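Side-chain contacts in 3-hydroxyisobutyrate dehydrogenase (Salmonella typhimurium, PDB 3G0O), which probably oxidises L-threonate to 2-dehydro-L-erythronate, with NAD(+) preferred over NADP(+) as the hydride acceptor: residues A[10-15]-A[24-29]; A[18-23]-A[44-49]; A[250-255]-A[261-266]; A[188-193]-A[271-276]; A[76-81]-A[110-115]. All coordinates share one frame; numbering follows the deposited sequence.

In the fold
Contacts 1, 2 and 5 lie in the Rossmann-type nucleotide-binding domain, contacts 3 and 4 in the all-helical C-terminal domain. Contacts 1 and 2 share helix 17-28, their centres about 6 Å apart, and their segments alternate along the chain. Contact 5 follows in sequence, about 21 Å from contact 1 between centres; it touches contact 1 through Val13 and Val81, on the sheet face away from helix 17-28. Contact 3 is nested in the long excursion closed by contact 4; both use helix 264-281, with centres about 13 Å apart, and both reach the second subunit. Contacts 1 and 4, about 32 Å apart between centres, lie in the nucleotide-binding and the dimer-contacting domain respectively.

Contact 1 (A[10-15]-A[24-29]); sequences VGIVGL and RSCLRA
Cys26 turns its sulfur from helix 17-28 onto two aliphatic side chains of strand 9-13, and apolar packing is all that joins segments 10-15 and 24-29. The thiol meets the CG1 branch of Val10, with SG 3.9 Å from CG1 of Val10, while the Cys26 CB lies 4.0 Å from that same methyl. Val10 sends CG1 into the crowded position between its backbone N and carbonyl carbon (chi1 57°), a rotation that brings this branch to the helix. Ile12 reaches the same sulfur with the end of its longer branch: its CD1 is 4.3 Å from SG of Cys26, a looser touch. Residues alternate along the strand, so Val10 and Ile12 both face the helix; the extended backbone readily accommodates beta-branched side chains, and a small cysteine fits where helix and sheet come close.

The polar groups lie on other sides of the helix. Arg28 NH2 gives a weak hydrogen bond to Ser25 OG, and Ser25 OG also bonds to the carbonyl of Gly21. Arg24 extends to form a salt bridge with Glu49, linking this helix to the end of the next.

Gly14, just after the strand, has a positive phi (106°), where a CB would press on the preceding carbonyl; this is consistent with the glycine-rich turn of a Rossmann nucleotide site. Strand 9-13 runs between strands 32-36 and 67-70, and helix 17-28 forms with 9-13 and 32-36 a beta-alpha-beta unit; Val157 and Val161 of helix 148-161 close in on Val10 and Cys26 respectively.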
# COMPACT_ATOMS: atom_id res chain seq x y z
N VAL A 10 7.86 0.75 -34.56
CA VAL A 10 8.12 1.32 -33.25
C VAL A 10 9.44 0.77 -32.72
O VAL A 10 9.70 -0.43 -32.82
CB VAL A 10 6.99 0.99 -32.25
CG1 VAL A 10 6.81 -0.52 -32.16
CG2 VAL A 10 7.31 1.58 -30.88
N GLY A 11 10.27 1.65 -32.18
CA GLY A 11 11.53 1.22 -31.62
C GLY A 11 11.52 1.40 -30.11
O GLY A 11 11.15 2.46 -29.61
N ILE A 12 11.91 0.35 -29.38
CA ILE A 12 11.95 0.40 -27.92
C ILE A 12 13.41 0.47 -27.48
O ILE A 12 14.17 -0.46 -27.73
CB ILE A 12 11.33 -0.87 -27.28
CG1 ILE A 12 9.93 -1.11 -27.83
CG2 ILE A 12 11.29 -0.71 -25.76
CD1 ILE A 12 8.96 0.03 -27.57
N VAL A 13 13.78 1.57 -26.83
CA VAL A 13 15.15 1.76 -26.35
C VAL A 13 15.17 1.55 -24.84
O VAL A 13 14.53 2.30 -24.10
CB VAL A 13 15.66 3.17 -26.69
CG1 VAL A 13 17.13 3.29 -26.30
CG2 VAL A 13 15.48 3.45 -28.17
N GLY A 14 15.90 0.54 -24.40
CA GLY A 14 15.95 0.23 -22.98
C GLY A 14 15.11 -1.02 -22.81
O GLY A 14 13.89 -0.94 -22.69
N LEU A 15 15.77 -2.18 -22.81
CA LEU A 15 15.07 -3.44 -22.68
C LEU A 15 15.16 -4.08 -21.30
O LEU A 15 15.48 -5.27 -21.17
CB LEU A 15 15.57 -4.41 -23.76
CG LEU A 15 15.33 -3.91 -25.18
CD1 LEU A 15 15.98 -4.86 -26.18
CD2 LEU A 15 13.84 -3.78 -25.44
N ARG A 24 7.47 -6.69 -26.22
CA ARG A 24 6.67 -7.88 -26.46
C ARG A 24 5.21 -7.52 -26.72
O ARG A 24 4.54 -8.14 -27.55
CB ARG A 24 6.78 -8.85 -25.29
CG ARG A 24 8.12 -9.60 -25.26
CD ARG A 24 8.20 -10.60 -24.11
NE ARG A 24 9.32 -11.52 -24.29
CZ ARG A 24 10.34 -11.64 -23.44
NH1 ARG A 24 10.39 -10.91 -22.34
NH2 ARG A 24 11.32 -12.51 -23.70
N SER A 25 4.72 -6.50 -26.02
CA SER A 25 3.35 -6.07 -26.21
C SER A 25 3.19 -5.48 -27.61
O SER A 25 2.16 -5.67 -28.25
CB SER A 25 2.97 -5.04 -25.14
OG SER A 25 3.01 -5.64 -23.85
N CYS A 26 4.20 -4.76 -28.08
CA CYS A 26 4.14 -4.19 -29.43
C CYS A 26 4.15 -5.32 -30.45
O CYS A 26 3.45 -5.26 -31.46
CB CYS A 26 5.32 -3.26 -29.68
SG CYS A 26 5.19 -1.66 -28.84
N LEU A 27 4.95 -6.36 -30.19
CA LEU A 27 5.02 -7.50 -31.09
C LEU A 27 3.67 -8.22 -31.13
O LEU A 27 3.22 -8.64 -32.20
CB LEU A 27 6.12 -8.48 -30.64
CG LEU A 27 7.55 -8.14 -31.08
CD1 LEU A 27 8.53 -9.23 -30.62
CD2 LEU A 27 7.59 -8.02 -32.61
N ARG A 28 3.01 -8.35 -29.98
CA ARG A 28 1.70 -9.01 -29.95
C ARG A 28 0.68 -8.18 -30.70
O ARG A 28 -0.24 -8.72 -31.31
CB ARG A 28 1.21 -9.21 -28.52
CG ARG A 28 1.93 -10.29 -27.73
CD ARG A 28 1.06 -10.81 -26.60
NE ARG A 28 0.52 -9.73 -25.77
CZ ARG A 28 1.25 -9.02 -24.91
NH1 ARG A 28 2.54 -9.27 -24.75
NH2 ARG A 28 0.67 -8.04 -24.22
N ALA A 29 0.83 -6.86 -30.64
CA ALA A 29 -0.08 -5.94 -31.30
C ALA A 29 0.10 -5.95 -32.81
O ALA A 29 -0.70 -5.35 -33.53
CB ALA A 29 0.10 -4.53 -30.75

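Contact 2 (A[18-23]-A[44-49]); sequences MGMGAA and ANLLAE
Helices 18-23 and 44-48 run almost parallel, 13° between their directions, with axes 11.4 Å apart at closest approach and with Ala23 and Leu46 the nearest pair of alpha carbons. Leu46 points at the other helix and straddles the methyl of Ala23: its CD1 is 3.7 Å from CB of Ala23, and its CD2 is 4.0 Å from the same CB. Both branches of the leucine therefore rest on one methyl, and alanine suits the spot because it lets the leucine fork come down close to the helix surface. CG roughly anti to the backbone N (chi1 -150°) directs both CD1 and CD2 of Leu46 at the Ala23 methyl.

Met20, present as selenomethionine, starts out along the side of its helix and bends at chi2 and chi3 until its terminal methyl arrives at the interface. There CE lies 4.2 Å from CD1 of Leu46 and also 4.2 Å from CB of Asn45. The Met20 and Leu46 side chains lie antiparallel as they pass, and the contact is made by the selenomethionine methyl alone. Asn45 offers its aliphatic CB at the margin. No hydrogen bond crosses between the segments.

Gly19, one turn before Ala23, is consistent with the last glycine of a GxGxxG dinucleotide-binding pattern. Helix 17-28 links strands 9-13 and 32-36, and helix 40-48 leads from 32-36 to 53-55; these successive Rossmann crossovers set the two helices side by side on one face of the sheet, with Met20 also against Leu15 and Leu46 against Ala51.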
# COMPACT_ATOMS: atom_id res chain seq x y z
N MSE A 18 10.63 -3.44 -17.77
CA MSE A 18 9.54 -2.67 -18.35
C MSE A 18 9.66 -2.60 -19.87
O MSE A 18 8.67 -2.76 -20.58
CB MSE A 18 9.50 -1.26 -17.75
CG MSE A 18 9.24 -1.21 -16.24
SE MSE A 18 7.53 -1.99 -15.71
CE MSE A 18 6.39 -0.46 -16.02
N GLY A 19 10.88 -2.36 -20.35
CA GLY A 19 11.12 -2.27 -21.78
C GLY A 19 10.81 -3.54 -22.54
O GLY A 19 10.22 -3.48 -23.62
N MSE A 20 11.21 -4.68 -22.00
CA MSE A 20 10.95 -5.95 -22.66
C MSE A 20 9.44 -6.18 -22.73
O MSE A 20 8.93 -6.67 -23.74
CB MSE A 20 11.61 -7.11 -21.91
CG MSE A 20 13.07 -7.35 -22.28
SE MSE A 20 13.35 -7.72 -24.18
CE MSE A 20 12.59 -9.50 -24.28
N GLY A 21 8.74 -5.81 -21.66
CA GLY A 21 7.30 -5.97 -21.66
C GLY A 21 6.67 -5.14 -22.77
O GLY A 21 5.81 -5.63 -23.50
N ALA A 22 7.11 -3.89 -22.90
CA ALA A 22 6.59 -3.01 -23.94
C ALA A 22 6.87 -3.59 -25.33
O ALA A 22 5.98 -3.65 -26.17
CB ALA A 22 7.21 -1.62 -23.81
N ALA A 23 8.11 -4.01 -25.56
CA ALA A 23 8.51 -4.57 -26.84
C ALA A 23 7.66 -5.80 -27.19
O ALA A 23 7.18 -5.93 -28.31
CB ALA A 23 9.98 -4.94 -26.82
N ALA A 44 18.77 -10.64 -28.49
CA ALA A 44 18.59 -11.96 -29.09
C ALA A 44 17.19 -12.51 -28.84
O ALA A 44 16.58 -13.09 -29.73
CB ALA A 44 19.64 -12.92 -28.54
N ASN A 45 16.68 -12.34 -27.62
CA ASN A 45 15.34 -12.84 -27.32
C ASN A 45 14.29 -12.15 -28.16
O ASN A 45 13.34 -12.78 -28.61
CB ASN A 45 14.97 -12.63 -25.86
CG ASN A 45 15.73 -13.52 -24.93
OD1 ASN A 45 16.04 -14.66 -25.27
ND2 ASN A 45 16.03 -13.02 -23.74
N LEU A 46 14.46 -10.85 -28.35
CA LEU A 46 13.50 -10.08 -29.13
C LEU A 46 13.51 -10.54 -30.58
O LEU A 46 12.46 -10.68 -31.20
CB LEU A 46 13.83 -8.59 -29.04
CG LEU A 46 12.62 -7.66 -29.16
CD1 LEU A 46 11.62 -7.98 -28.05
CD2 LEU A 46 13.07 -6.21 -29.05
N LEU A 47 14.71 -10.79 -31.12
CA LEU A 47 14.84 -11.24 -32.49
C LEU A 47 14.15 -12.59 -32.64
O LEU A 47 13.39 -12.82 -33.59
CB LEU A 47 16.32 -11.36 -32.88
CG LEU A 47 17.09 -10.04 -32.97
CD1 LEU A 47 18.54 -10.31 -33.34
CD2 LEU A 47 16.44 -9.13 -34.00
N ALA A 48 14.41 -13.49 -31.69
CA ALA A 48 13.81 -14.81 -31.70
C ALA A 48 12.29 -14.73 -31.63
O ALA A 48 11.59 -15.67 -32.00
CB ALA A 48 14.33 -15.63 -30.53
N GLU A 49 11.78 -13.59 -31.17
CA GLU A 49 10.35 -13.40 -31.04
C GLU A 49 9.69 -12.60 -32.16
O GLU A 49 8.51 -12.27 -32.07
CB GLU A 49 10.03 -12.78 -29.68
CG GLU A 49 10.19 -13.78 -28.55
CD GLU A 49 10.15 -13.15 -27.18
OE1 GLU A 49 9.19 -12.40 -26.89
OE2 GLU A 49 11.08 -13.41 -26.39

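Contact 3 (A[250-255]-A[261-266]); sequences GLVADT and FPLPLA
Val252 of helix 242-258 and Leu263, just ahead of helix 264-281, press a methyl against a methyl. The distance from Val252 CG1 to Leu263 CD1 is 3.4 Å, tighter than usual van der Waals contact, and the valine and leucine meet at a slant. CG1 of Val252 stands anti to the backbone N (chi1 165°), which aims this branch at the returning chain. CD1 of Leu263 also comes down onto the backbone, 4.0 Å from the carbonyl O of Val252 and 4.4 Å from CA of Ala253. Ala266 adds a more distant touch, its CB 4.3 Å from Val252 CG1. A branched valine and a leucine meet where the chain turns back, while the short alanine allows the start of the second helix to lie alongside. The side-chain packing is apolar, and no hydrogen bond joins the segments.

Within the second segment the other leucine branch has its own neighbour. CD2 of Leu263 lies in plane at the edge of the Phe261 ring, while Pro262 CD sits 3.7 Å above one face of that ring, toward its rim.

The subunit interface adds polar bonds: the carboxylate of Glu195 of the second subunit takes hydrogen bonds from the backbone N of Leu265 and of Ala266, where the helix dipole would probably favour a negative charge. Phe261 meets Phe293 of that subunit. Behind the contact, Ile180 packs on Val252 and Leu184 on Ala266, so both helices of the hairpin pack on the long helix 174-202 beside their joining turn.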
# COMPACT_ATOMS: atom_id res chain seq x y z
N GLY A 250 15.22 11.87 -4.26
CA GLY A 250 15.99 13.10 -4.31
C GLY A 250 15.22 14.08 -5.18
O GLY A 250 15.14 15.27 -4.89
N LEU A 251 14.65 13.56 -6.27
CA LEU A 251 13.87 14.39 -7.18
C LEU A 251 12.60 14.87 -6.48
O LEU A 251 12.16 16.01 -6.68
CB LEU A 251 13.52 13.59 -8.44
CG LEU A 251 12.73 14.30 -9.53
CD1 LEU A 251 13.38 15.63 -9.88
CD2 LEU A 251 12.66 13.40 -10.76
N VAL A 252 12.02 14.02 -5.65
CA VAL A 252 10.83 14.39 -4.89
C VAL A 252 11.21 15.54 -3.95
O VAL A 252 10.50 16.54 -3.85
CB VAL A 252 10.30 13.19 -4.05
CG1 VAL A 252 9.32 13.67 -3.00
CG2 VAL A 252 9.61 12.17 -4.97
N ALA A 253 12.35 15.40 -3.29
CA ALA A 253 12.84 16.43 -2.37
C ALA A 253 12.97 17.79 -3.08
O ALA A 253 12.50 18.80 -2.56
CB ALA A 253 14.19 16.01 -1.79
N ASP A 254 13.59 17.80 -4.25
CA ASP A 254 13.76 19.03 -5.02
C ASP A 254 12.42 19.65 -5.40
O ASP A 254 12.24 20.86 -5.29
CB ASP A 254 14.56 18.77 -6.30
CG ASP A 254 16.01 18.45 -6.03
OD1 ASP A 254 16.52 18.82 -4.94
OD2 ASP A 254 16.66 17.86 -6.91
N THR A 255 11.49 18.82 -5.85
CA THR A 255 10.16 19.30 -6.24
C THR A 255 9.47 19.99 -5.06
O THR A 255 8.94 21.09 -5.19
CB THR A 255 9.28 18.15 -6.76
OG1 THR A 255 9.86 17.60 -7.95
CG2 THR A 255 7.87 18.64 -7.07
N PHE A 261 7.35 23.16 0.32
CA PHE A 261 6.43 22.18 0.91
C PHE A 261 7.25 21.17 1.72
O PHE A 261 8.23 20.62 1.22
CB PHE A 261 5.68 21.46 -0.21
CG PHE A 261 4.58 20.56 0.28
CD1 PHE A 261 3.31 21.07 0.53
CD2 PHE A 261 4.81 19.21 0.49
CE1 PHE A 261 2.29 20.24 0.98
CE2 PHE A 261 3.79 18.37 0.94
CZ PHE A 261 2.53 18.89 1.19
N PRO A 262 6.83 20.88 2.97
CA PRO A 262 7.56 19.93 3.81
C PRO A 262 7.19 18.47 3.56
O PRO A 262 6.02 18.16 3.29
CB PRO A 262 7.18 20.37 5.22
CG PRO A 262 5.71 20.70 5.03
CD PRO A 262 5.70 21.48 3.70
N LEU A 263 8.17 17.58 3.68
CA LEU A 263 7.96 16.15 3.47
C LEU A 263 8.51 15.36 4.65
O LEU A 263 9.63 14.86 4.60
CB LEU A 263 8.64 15.69 2.18
CG LEU A 263 8.19 16.31 0.85
CD1 LEU A 263 8.99 15.70 -0.28
CD2 LEU A 263 6.70 16.08 0.64
N PRO A 264 7.73 15.25 5.73
CA PRO A 264 8.19 14.50 6.91
C PRO A 264 8.58 13.05 6.57
O PRO A 264 9.67 12.60 6.92
CB PRO A 264 6.99 14.58 7.85
CG PRO A 264 6.36 15.89 7.49
CD PRO A 264 6.43 15.89 5.98
N LEU A 265 7.69 12.34 5.89
CA LEU A 265 7.95 10.94 5.55
C LEU A 265 8.89 10.72 4.36
O LEU A 265 9.73 9.82 4.40
CB LEU A 265 6.62 10.22 5.30
CG LEU A 265 5.69 10.13 6.51
CD1 LEU A 265 4.32 9.64 6.06
CD2 LEU A 265 6.28 9.20 7.57
N ALA A 266 8.76 11.52 3.31
CA ALA A 266 9.62 11.36 2.14
C ALA A 266 11.07 11.71 2.43
O ALA A 266 11.99 11.13 1.84
CB ALA A 266 9.11 12.21 0.99

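Contact 4 (A[188-193]-A[271-276]); sequences VHIAAA and NMFTSA
Helices 188-193 and 271-276 cross at 70°, their axes 10.7 Å apart at closest approach, with the alpha carbons of Ala191 and Met272 nearest each other. At such a steep crossing only a few residues meet, and small Ala191 lies between two large side chains. Met272, a selenomethionine, runs out extended and then bends at its last torsion (chi3 73°), which folds its methyl back on the other helix: CE is 3.8 Å from the carbonyl O of Ala191 and 4.0 Å from CB of Ala191. The ring of Phe273 approaches the methyl of Ala191 at a slant, CE2 lying 4.1 Å from CB of Ala191. Its far corner meets Ile190, whose CG2 approaches the ring edge near the plane, 3.8 Å from CZ of Phe273; the two side chains stand roughly square to each other. Flexible, flat and branched groups thus fill a wholly buried joint.

Ile190 lies about 6 Å from a bound tartaric acid, side chain to ligand. Phe245 of helix 242-258 meets the Phe273 ring, Met223 of helix 222-232 packs on Ile190, and Leu265 of the second subunit reaches Ala191, which places this crossing where the helical domain meets its dimer mate.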
# COMPACT_ATOMS: atom_id res chain seq x y z
N VAL A 188 8.41 5.59 -0.08
CA VAL A 188 8.03 5.53 1.32
C VAL A 188 7.46 4.15 1.66
O VAL A 188 7.73 3.61 2.72
CB VAL A 188 6.98 6.61 1.66
CG1 VAL A 188 6.40 6.36 3.05
CG2 VAL A 188 7.63 7.99 1.60
N HIS A 189 6.68 3.58 0.74
CA HIS A 189 6.10 2.27 1.00
C HIS A 189 7.17 1.18 1.12
O HIS A 189 7.07 0.31 1.98
CB HIS A 189 5.07 1.92 -0.07
CG HIS A 189 3.82 2.75 0.02
ND1 HIS A 189 2.89 2.81 -1.00
CD2 HIS A 189 3.36 3.57 0.99
CE1 HIS A 189 1.92 3.64 -0.66
NE2 HIS A 189 2.18 4.12 0.54
N ILE A 190 8.19 1.21 0.27
CA ILE A 190 9.23 0.19 0.39
C ILE A 190 9.92 0.34 1.75
O ILE A 190 10.12 -0.64 2.46
CB ILE A 190 10.29 0.31 -0.72
CG1 ILE A 190 9.67 -0.03 -2.08
CG2 ILE A 190 11.45 -0.66 -0.43
CD1 ILE A 190 10.58 0.22 -3.27
N ALA A 191 10.27 1.57 2.11
CA ALA A 191 10.94 1.81 3.38
C ALA A 191 10.07 1.44 4.58
O ALA A 191 10.56 0.88 5.56
CB ALA A 191 11.39 3.29 3.47
N ALA A 192 8.77 1.76 4.51
CA ALA A 192 7.87 1.44 5.60
C ALA A 192 7.74 -0.07 5.74
O ALA A 192 7.71 -0.60 6.84
CB ALA A 192 6.49 2.08 5.36
N ALA A 193 7.67 -0.77 4.60
CA ALA A 193 7.56 -2.23 4.63
C ALA A 193 8.79 -2.79 5.34
O ALA A 193 8.68 -3.64 6.22
CB ALA A 193 7.47 -2.78 3.21
N ASN A 271 16.53 9.57 3.51
CA ASN A 271 17.66 9.36 4.41
C ASN A 271 17.94 7.88 4.60
O ASN A 271 19.10 7.46 4.68
CB ASN A 271 17.41 10.00 5.77
CG ASN A 271 17.57 11.50 5.74
OD1 ASN A 271 18.38 12.04 4.98
ND2 ASN A 271 16.81 12.19 6.58
N MSE A 272 16.88 7.07 4.67
CA MSE A 272 17.06 5.63 4.85
C MSE A 272 17.73 4.99 3.64
O MSE A 272 18.69 4.23 3.79
CB MSE A 272 15.71 4.96 5.12
CG MSE A 272 15.14 5.33 6.48
SE MSE A 272 13.27 4.85 6.67
CE MSE A 272 13.47 2.92 6.83
N PHE A 273 17.25 5.29 2.44
CA PHE A 273 17.85 4.73 1.24
C PHE A 273 19.28 5.25 1.08
O PHE A 273 20.16 4.52 0.64
CB PHE A 273 17.02 5.06 0.01
CG PHE A 273 15.79 4.19 -0.15
CD1 PHE A 273 15.91 2.86 -0.54
CD2 PHE A 273 14.53 4.71 0.08
CE1 PHE A 273 14.78 2.05 -0.69
CE2 PHE A 273 13.39 3.91 -0.07
CZ PHE A 273 13.52 2.58 -0.46
N THR A 274 19.50 6.51 1.45
CA THR A 274 20.84 7.08 1.34
C THR A 274 21.79 6.35 2.29
O THR A 274 22.94 6.06 1.93
CB THR A 274 20.81 8.60 1.65
OG1 THR A 274 20.03 9.28 0.66
CG2 THR A 274 22.24 9.17 1.65
N SER A 275 21.31 6.03 3.48
CA SER A 275 22.13 5.30 4.45
C SER A 275 22.45 3.90 3.92
O SER A 275 23.57 3.42 4.06
CB SER A 275 21.40 5.15 5.80
OG SER A 275 21.34 6.39 6.49
N ALA A 276 21.46 3.26 3.31
CA ALA A 276 21.65 1.92 2.76
C ALA A 276 22.71 1.96 1.67
O ALA A 276 23.53 1.05 1.56
CB ALA A 276 20.34 1.39 2.21

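Contact 5 (A[76-81]-A[110-115]); sequences AQVRQV and QEIAAA
Arg79 lays its guanidinium over Ile112, whose CG1 stands 4.2 Å from the guanidinium plane on one face, toward the rim. The arginine chain leaves its helix to one side and runs extended from CG to NE, carrying its charge across to the other helix. There NH2 makes a salt bridge with Glu111, 3.1 Å from OE1, though the carboxylate is set at 44° to the guanidinium plane and the two side chains cross obliquely. The same NH2 pairs with Asp108, one turn earlier on that helix, so two acidic groups share it and probably steady its position. Beside the charged pair is an apolar contact: CG1 of Val78 is 4.0 Å from CD1 of Ile112, and the two side chains meet nearly perpendicular. Ile112 therefore serves both, with CD1 against the valine and CG1 at the guanidinium face.

Segments 76-81 and 110-115 run nearly parallel (8°), their axes 11.7 Å apart at closest approach. Helix 75-82 follows strand 67-70 and helix 106-117 follows strand 97-100, neighbours in the sheet; Val72 supports Val78 from a loop, and Met123 of strand 122-129 packs on Ile112.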
# COMPACT_ATOMS: atom_id res chain seq x y z
N ALA A 76 19.81 11.79 -17.89
CA ALA A 76 21.12 11.74 -18.51
C ALA A 76 21.10 10.68 -19.61
O ALA A 76 21.61 10.91 -20.71
CB ALA A 76 22.18 11.40 -17.47
N GLN A 77 20.51 9.53 -19.32
CA GLN A 77 20.43 8.45 -20.29
C GLN A 77 19.46 8.77 -21.42
O GLN A 77 19.66 8.33 -22.56
CB GLN A 77 20.04 7.15 -19.58
CG GLN A 77 21.21 6.50 -18.84
CD GLN A 77 20.79 5.33 -17.96
OE1 GLN A 77 19.96 4.51 -18.35
NE2 GLN A 77 21.39 5.24 -16.78
N VAL A 78 18.42 9.54 -21.13
CA VAL A 78 17.46 9.91 -22.17
C VAL A 78 18.20 10.82 -23.15
O VAL A 78 18.11 10.64 -24.36
CB VAL A 78 16.25 10.68 -21.59
CG1 VAL A 78 15.34 11.13 -22.73
CG2 VAL A 78 15.47 9.79 -20.63
N ARG A 79 18.92 11.80 -22.61
CA ARG A 79 19.67 12.73 -23.43
C ARG A 79 20.74 12.04 -24.27
O ARG A 79 21.00 12.44 -25.40
CB ARG A 79 20.31 13.82 -22.56
CG ARG A 79 19.31 14.81 -21.99
CD ARG A 79 20.03 16.02 -21.42
NE ARG A 79 19.13 17.17 -21.26
CZ ARG A 79 18.36 17.38 -20.21
NH1 ARG A 79 18.36 16.52 -19.19
NH2 ARG A 79 17.56 18.44 -20.17
N GLN A 80 21.37 11.00 -23.72
CA GLN A 80 22.40 10.27 -24.45
C GLN A 80 21.80 9.49 -25.62
O GLN A 80 22.44 9.34 -26.66
CB GLN A 80 23.17 9.33 -23.52
CG GLN A 80 24.15 10.06 -22.61
CD GLN A 80 24.98 9.12 -21.74
OE1 GLN A 80 25.69 8.24 -22.24
NE2 GLN A 80 24.90 9.30 -20.42
N VAL A 81 20.59 8.99 -25.44
CA VAL A 81 19.91 8.25 -26.50
C VAL A 81 19.47 9.21 -27.61
O VAL A 81 19.56 8.89 -28.80
CB VAL A 81 18.66 7.50 -25.96
CG1 VAL A 81 17.80 7.00 -27.12
CG2 VAL A 81 19.10 6.32 -25.10
N GLN A 110 10.43 19.30 -20.33
CA GLN A 110 10.14 20.46 -21.16
C GLN A 110 11.33 20.83 -22.06
O GLN A 110 11.15 21.16 -23.23
CB GLN A 110 9.75 21.65 -20.28
CG GLN A 110 8.44 21.45 -19.55
CD GLN A 110 8.17 22.54 -18.53
OE1 GLN A 110 8.14 23.73 -18.86
NE2 GLN A 110 7.97 22.15 -17.28
N GLU A 111 12.54 20.77 -21.50
CA GLU A 111 13.75 21.08 -22.26
C GLU A 111 13.93 20.08 -23.41
O GLU A 111 14.26 20.47 -24.53
CB GLU A 111 14.96 21.03 -21.33
CG GLU A 111 15.04 22.19 -20.35
CD GLU A 111 16.00 21.92 -19.19
OE1 GLU A 111 17.10 21.38 -19.43
OE2 GLU A 111 15.64 22.26 -18.04
N ILE A 112 13.72 18.81 -23.11
CA ILE A 112 13.85 17.75 -24.10
C ILE A 112 12.79 17.89 -25.19
O ILE A 112 13.07 17.68 -26.37
CB ILE A 112 13.72 16.36 -23.44
CG1 ILE A 112 14.90 16.14 -22.49
CG2 ILE A 112 13.65 15.27 -24.50
CD1 ILE A 112 14.79 14.89 -21.64
N ALA A 113 11.57 18.23 -24.79
CA ALA A 113 10.48 18.38 -25.74
C ALA A 113 10.76 19.53 -26.71
O ALA A 113 10.51 19.43 -27.91
CB ALA A 113 9.17 18.63 -25.01
N ALA A 114 11.28 20.64 -26.19
CA ALA A 114 11.59 21.79 -27.02
C ALA A 114 12.62 21.42 -28.09
O ALA A 114 12.48 21.80 -29.26
CB ALA A 114 12.12 22.94 -26.16
N ALA A 115 13.64 20.68 -27.69
CA ALA A 115 14.70 20.26 -28.60
C ALA A 115 14.16 19.35 -29.71
O ALA A 115 14.59 19.44 -30.86
CB ALA A 115 15.80 19.53 -27.83